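Local coordinates for dehydrogenase (Sinorhizobium meliloti, PDB 3UOE), which probably acts as an oxidoreductase, as a member of the LDH2/MDH2 (malate/L-lactate dehydrogenase) family, at residues A[39-48]-A[79-89]. Residues are numbered along the deposited sequence; the frame is centred on the assembly and turned at random.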
ATOM      1  N   LEU A  39     -32.338  10.329  -1.772  1.00  7.49           N
ATOM      2  CA  LEU A  39     -32.139   8.896  -1.597  1.00  7.12           C
ATOM      3  C   LEU A  39     -33.452   8.229  -1.184  1.00  6.61           C
ATOM      4  O   LEU A  39     -33.869   7.236  -1.767  1.00  5.94           O
ATOM      5  CB  LEU A  39     -31.070   8.613  -0.541  1.00  6.04           C
ATOM      6  CG  LEU A  39     -29.588   8.442  -0.907  1.00  7.34           C
ATOM      7  CD1 LEU A  39     -29.394   8.037  -2.352  1.00  5.67           C
ATOM      8  CD2 LEU A  39     -28.756   9.662  -0.564  1.00  6.97           C
ATOM      9  N   GLU A  40     -34.110   8.796  -0.180  1.00  7.31           N
ATOM     10  CA  GLU A  40     -35.328   8.204   0.348  1.00  8.15           C
ATOM     11  C   GLU A  40     -36.449   8.142  -0.686  1.00  8.15           C
ATOM     12  O   GLU A  40     -37.247   7.208  -0.677  1.00  8.09           O
ATOM     13  CB  GLU A  40     -35.783   8.928   1.618  1.00  8.24           C
ATOM     14  CG  GLU A  40     -34.827   8.731   2.783  1.00  7.80           C
ATOM     15  CD  GLU A  40     -35.249   9.470   4.038  1.00  8.60           C
ATOM     16  OE1 GLU A  40     -36.046  10.428   3.945  1.00  8.10           O
ATOM     17  OE2 GLU A  40     -34.770   9.086   5.126  1.00  8.75           O
ATOM     18  N   LYS A  41     -36.510   9.123  -1.578  1.00  8.79           N
ATOM     19  CA  LYS A  41     -37.480   9.070  -2.671  1.00 10.23           C
ATOM     20  C   LYS A  41     -37.287   7.793  -3.491  1.00  9.19           C
ATOM     21  O   LYS A  41     -38.169   7.371  -4.222  1.00  8.66           O
ATOM     22  CB  LYS A  41     -37.332  10.285  -3.589  1.00 14.47           C
ATOM     23  CG  LYS A  41     -38.057  11.538  -3.117  1.00 22.94           C
ATOM     24  CD  LYS A  41     -37.685  12.745  -3.982  1.00 25.70           C
ATOM     25  CE  LYS A  41     -38.714  13.865  -3.854  1.00 34.50           C
ATOM     26  NZ  LYS A  41     -39.100  14.119  -2.434  1.00 38.59           N
ATOM     27  N   ARG A  42     -36.121   7.179  -3.375  1.00  7.66           N
ATOM     28  CA  ARG A  42     -35.838   5.972  -4.132  1.00  7.64           C
ATOM     29  C   ARG A  42     -36.002   4.682  -3.303  1.00  9.68           C
ATOM     30  O   ARG A  42     -35.637   3.582  -3.749  1.00  8.46           O
ATOM     31  CB  ARG A  42     -34.449   6.093  -4.765  1.00  9.15           C
ATOM     32  CG  ARG A  42     -34.499   6.869  -6.083  1.00 12.18           C
ATOM     33  CD  ARG A  42     -33.516   8.031  -6.168  1.00 11.51           C
ATOM     34  NE  ARG A  42     -33.681   8.741  -7.437  1.00 13.62           N
ATOM     35  CZ  ARG A  42     -34.185   9.969  -7.562  1.00 13.84           C
ATOM     36  NH1 ARG A  42     -34.549  10.677  -6.493  1.00  8.52           N
ATOM     37  NH2 ARG A  42     -34.302  10.499  -8.769  1.00 13.18           N
ATOM     38  N   GLY A  43     -36.577   4.813  -2.109  1.00  7.73           N
ATOM     39  CA  GLY A  43     -36.838   3.648  -1.277  1.00  7.45           C
ATOM     40  C   GLY A  43     -35.669   3.232  -0.392  1.00  7.22           C
ATOM     41  O   GLY A  43     -35.715   2.195   0.264  1.00  7.24           O
ATOM     42  N   VAL A  44     -34.614   4.039  -0.379  1.00  5.93           N
ATOM     43  CA  VAL A  44     -33.471   3.775   0.485  1.00  6.89           C
ATOM     44  C   VAL A  44     -33.852   4.014   1.947  1.00  6.21           C
ATOM     45  O   VAL A  44     -34.353   5.078   2.285  1.00  6.16           O
ATOM     46  CB  VAL A  44     -32.279   4.671   0.108  1.00  6.91           C
ATOM     47  CG1 VAL A  44     -31.114   4.533   1.132  1.00  5.28           C
ATOM     48  CG2 VAL A  44     -31.832   4.376  -1.336  1.00  6.03           C
ATOM     49  N   PRO A  45     -33.617   3.015   2.811  1.00  5.99           N
ATOM     50  CA  PRO A  45     -33.944   3.126   4.243  1.00  8.15           C
ATOM     51  C   PRO A  45     -33.268   4.360   4.846  1.00  7.53           C
ATOM     52  O   PRO A  45     -32.174   4.728   4.407  1.00  5.76           O
ATOM     53  CB  PRO A  45     -33.345   1.846   4.849  1.00  6.84           C
ATOM     54  CG  PRO A  45     -33.154   0.911   3.701  1.00  6.95           C
ATOM     55  CD  PRO A  45     -32.909   1.762   2.493  1.00  5.72           C
ATOM     56  N   ALA A  46     -33.912   4.990   5.827  1.00  8.28           N
ATOM     57  CA  ALA A  46     -33.419   6.259   6.392  1.00  8.84           C
ATOM     58  C   ALA A  46     -31.999   6.180   6.969  1.00  7.24           C
ATOM     59  O   ALA A  46     -31.208   7.113   6.816  1.00  7.54           O
ATOM     60  CB  ALA A  46     -34.399   6.810   7.428  1.00  4.95           C
ATOM     61  N   ASP A  47     -31.669   5.075   7.628  1.00  6.84           N
ATOM     62  CA  ASP A  47     -30.327   4.929   8.192  1.00  8.13           C
ATOM     63  C   ASP A  47     -29.301   4.839   7.066  1.00  7.76           C
ATOM     64  O   ASP A  47     -28.244   5.470   7.116  1.00  7.57           O
ATOM     65  CB  ASP A  47     -30.232   3.698   9.108  1.00  7.97           C
ATOM     66  CG  ASP A  47     -30.534   2.397   8.381  1.00  9.19           C
ATOM     67  OD1 ASP A  47     -31.457   2.375   7.543  1.00  9.99           O
ATOM     68  OD2 ASP A  47     -29.854   1.386   8.646  1.00 12.23           O
ATOM     69  N   SER A  48     -29.630   4.057   6.048  1.00  7.14           N
ATOM     70  CA  SER A  48     -28.766   3.923   4.880  1.00  8.52           C
ATOM     71  C   SER A  48     -28.677   5.217   4.067  1.00  8.03           C
ATOM     72  O   SER A  48     -27.607   5.557   3.551  1.00  6.00           O
ATOM     73  CB  SER A  48     -29.230   2.763   4.001  1.00  6.69           C
ATOM     74  OG  SER A  48     -29.018   1.535   4.671  1.00 11.00           O
ATOM     75  N   LEU A  79     -30.204   4.051  -9.120  1.00  8.27           N
ATOM     76  CA  LEU A  79     -31.284   3.533  -8.305  1.00  7.70           C
ATOM     77  C   LEU A  79     -32.586   3.490  -9.099  1.00  8.68           C
ATOM     78  O   LEU A  79     -33.268   2.467  -9.126  1.00  8.79           O
ATOM     79  CB  LEU A  79     -31.447   4.397  -7.056  1.00  7.86           C
ATOM     80  CG  LEU A  79     -30.359   4.233  -5.994  1.00  6.52           C
ATOM     81  CD1 LEU A  79     -30.345   5.411  -5.041  1.00  5.62           C
ATOM     82  CD2 LEU A  79     -30.516   2.900  -5.238  1.00  5.70           C
ATOM     83  N   ASP A  80     -32.922   4.606  -9.742  1.00  8.20           N
ATOM     84  CA  ASP A  80     -34.131   4.710 -10.556  1.00  9.24           C
ATOM     85  C   ASP A  80     -34.176   3.658 -11.664  1.00 11.67           C
ATOM     86  O   ASP A  80     -35.243   3.322 -12.175  1.00 11.88           O
ATOM     87  CB  ASP A  80     -34.204   6.088 -11.219  1.00  8.82           C
ATOM     88  CG  ASP A  80     -34.587   7.187 -10.250  1.00 13.26           C
ATOM     89  OD1 ASP A  80     -35.240   6.902  -9.216  1.00 16.48           O
ATOM     90  OD2 ASP A  80     -34.240   8.350 -10.533  1.00 14.84           O
ATOM     91  N   LYS A  81     -33.012   3.165 -12.063  1.00  9.91           N
ATOM     92  CA  LYS A  81     -32.951   2.329 -13.248  1.00 12.25           C
ATOM     93  C   LYS A  81     -32.766   0.868 -12.899  1.00 10.10           C
ATOM     94  O   LYS A  81     -32.646   0.031 -13.786  1.00 12.35           O
ATOM     95  CB  LYS A  81     -31.850   2.808 -14.192  1.00 10.58           C
ATOM     96  CG  LYS A  81     -32.172   4.137 -14.882  1.00 12.40           C
ATOM     97  CD  LYS A  81     -31.030   4.551 -15.802  1.00 14.24           C
ATOM     98  CE  LYS A  81     -31.319   5.861 -16.526  1.00 20.92           C
ATOM     99  NZ  LYS A  81     -32.440   5.750 -17.503  1.00 37.88           N
ATOM    100  N   GLY A  82     -32.744   0.567 -11.606  1.00  8.84           N
ATOM    101  CA  GLY A  82     -32.605  -0.809 -11.158  1.00 10.77           C
ATOM    102  C   GLY A  82     -31.187  -1.350 -11.250  1.00 13.17           C
ATOM    103  O   GLY A  82     -30.961  -2.559 -11.161  1.00 11.89           O
ATOM    104  N   LEU A  83     -30.227  -0.453 -11.435  1.00  9.78           N
ATOM    105  CA  LEU A  83     -28.824  -0.828 -11.459  1.00  8.39           C
ATOM    106  C   LEU A  83     -28.247  -0.818 -10.045  1.00 11.41           C
ATOM    107  O   LEU A  83     -27.281  -1.522  -9.750  1.00 13.98           O
ATOM    108  CB  LEU A  83     -28.043   0.135 -12.345  1.00  8.35           C
ATOM    109  CG  LEU A  83     -28.386   0.127 -13.828  1.00 10.45           C
ATOM    110  CD1 LEU A  83     -27.687   1.294 -14.492  1.00  9.98           C
ATOM    111  CD2 LEU A  83     -27.974  -1.207 -14.473  1.00 10.59           C
ATOM    112  N   ALA A  84     -28.835   0.002  -9.179  1.00  9.39           N
ATOM    113  CA  ALA A  84     -28.505  -0.005  -7.759  1.00  8.78           C
ATOM    114  C   ALA A  84     -29.715  -0.468  -6.953  1.00 10.84           C
ATOM    115  O   ALA A  84     -30.852  -0.064  -7.233  1.00  9.38           O
ATOM    116  CB  ALA A  84     -28.056   1.381  -7.295  1.00  7.94           C
ATOM    117  N   ASN A  85     -29.443  -1.305  -5.952  1.00  8.32           N
ATOM    118  CA  ASN A  85     -30.448  -1.880  -5.069  1.00  7.65           C
ATOM    119  C   ASN A  85     -30.582  -1.038  -3.798  1.00  7.06           C
ATOM    120  O   ASN A  85     -29.643  -0.945  -3.021  1.00  7.01           O
ATOM    121  CB  ASN A  85     -30.032  -3.315  -4.734  1.00  8.20           C
ATOM    122  CG  ASN A  85     -30.997  -4.015  -3.798  1.00 10.26           C
ATOM    123  OD1 ASN A  85     -31.747  -3.378  -3.056  1.00  8.60           O
ATOM    124  ND2 ASN A  85     -30.959  -5.345  -3.810  1.00  8.46           N
ATOM    125  N   PRO A  86     -31.759  -0.426  -3.583  1.00  7.19           N
ATOM    126  CA  PRO A  86     -31.895   0.571  -2.513  1.00  6.54           C
ATOM    127  C   PRO A  86     -31.904   0.018  -1.079  1.00  7.32           C
ATOM    128  O   PRO A  86     -31.670   0.792  -0.149  1.00  7.88           O
ATOM    129  CB  PRO A  86     -33.238   1.258  -2.831  1.00  7.13           C
ATOM    130  CG  PRO A  86     -34.033   0.228  -3.595  1.00  6.71           C
ATOM    131  CD  PRO A  86     -33.010  -0.618  -4.347  1.00  7.49           C
ATOM    132  N   THR A  87     -32.141  -1.275  -0.893  1.00  6.68           N
ATOM    133  CA  THR A  87     -32.346  -1.804   0.458  1.00  8.13           C
ATOM    134  C   THR A  87     -31.299  -2.811   0.914  1.00  9.76           C
ATOM    135  O   THR A  87     -31.059  -2.954   2.108  1.00  9.72           O
ATOM    136  CB  THR A  87     -33.705  -2.513   0.594  1.00  7.94           C
ATOM    137  OG1 THR A  87     -33.802  -3.527  -0.416  1.00  7.91           O
ATOM    138  CG2 THR A  87     -34.851  -1.525   0.457  1.00  6.04           C
ATOM    139  N   THR A  88     -30.699  -3.538  -0.020  1.00  7.70           N
ATOM    140  CA  THR A  88     -29.775  -4.580   0.379  1.00  8.34           C
ATOM    141  C   THR A  88     -28.590  -3.999   1.147  1.00  7.98           C
ATOM    142  O   THR A  88     -28.165  -2.866   0.917  1.00  6.78           O
ATOM    143  CB  THR A  88     -29.282  -5.417  -0.818  1.00  9.68           C
ATOM    144  OG1 THR A  88     -28.519  -6.535  -0.339  1.00  8.28           O
ATOM    145  CG2 THR A  88     -28.413  -4.574  -1.740  1.00  8.88           C
ATOM    146  N   ARG A  89     -28.082  -4.786   2.081  1.00  9.00           N
ATOM    147  CA  ARG A  89     -26.883  -4.428   2.826  1.00 10.76           C
ATOM    148  C   ARG A  89     -25.780  -5.423   2.480  1.00  8.73           C
ATOM    149  O   ARG A  89     -24.786  -5.545   3.188  1.00 10.32           O
ATOM    150  CB  ARG A  89     -27.191  -4.392   4.334  1.00 11.83           C
ATOM    151  CG  ARG A  89     -28.150  -3.244   4.683  1.00 13.75           C
ATOM    152  CD  ARG A  89     -28.867  -3.406   6.006  1.00 17.83           C
ATOM    153  NE  ARG A  89     -30.031  -2.513   6.090  1.00 20.83           N
ATOM    154  CZ  ARG A  89     -30.031  -1.337   6.715  1.00 21.28           C
ATOM    155  NH1 ARG A  89     -28.921  -0.917   7.319  1.00 21.81           N
ATOM    156  NH2 ARG A  89     -31.134  -0.583   6.744  1.00 11.55           N
TER
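Arg89 meets Asp47 end-on through NH1 and NH2. The side chains approach head-on, and the carboxylate and guanidinium lie almost in one plane, 25° apart. Arg89 NH1 gives a hydrogen bond to Asp47 OD2 at 2.8 Å. Arg89 NH2 reaches Asp47 OD1 at 3.1 Å and also bonds to OD2, so OD2 takes two N-H groups. The Arg89 chain runs extended from CG to NE, which carries the guanidinium across to the first turn of helix 46-61. Ser48 OG lies over one face of that guanidinium, near its rim.

A second salt bridge lies at the other end of the contact. Arg42 bends at chi2 (128°), and Arg42 NH2 meets the syn lone pair of Asp80 OD2 at 2.8 Å. Here the planes are 39° apart. The Arg42 chain crosses Leu79 at a slant, with Arg42 CG 4.0 Å from Leu79 CB.

Between the bridges the contact is mainly apolar. Leu79 CD1 touches Leu39 CD1 and Val44 CG2. Val44 CG2 packs on Pro86 CB at 3.7 Å, and Val44 CA points its hydrogen at Pro86 O. Asn85 OD1 accepts from the backbone N of Thr87 and Thr88, an Asx turn and Asx motif that span Pro86. This is plain packing of a helix-helix connection on a loop: the turn between helices 28-41 and 46-61, with Pro45 as N-cap, rests on the loop that follows helix 72-80 and its Schellman motif at Gly82.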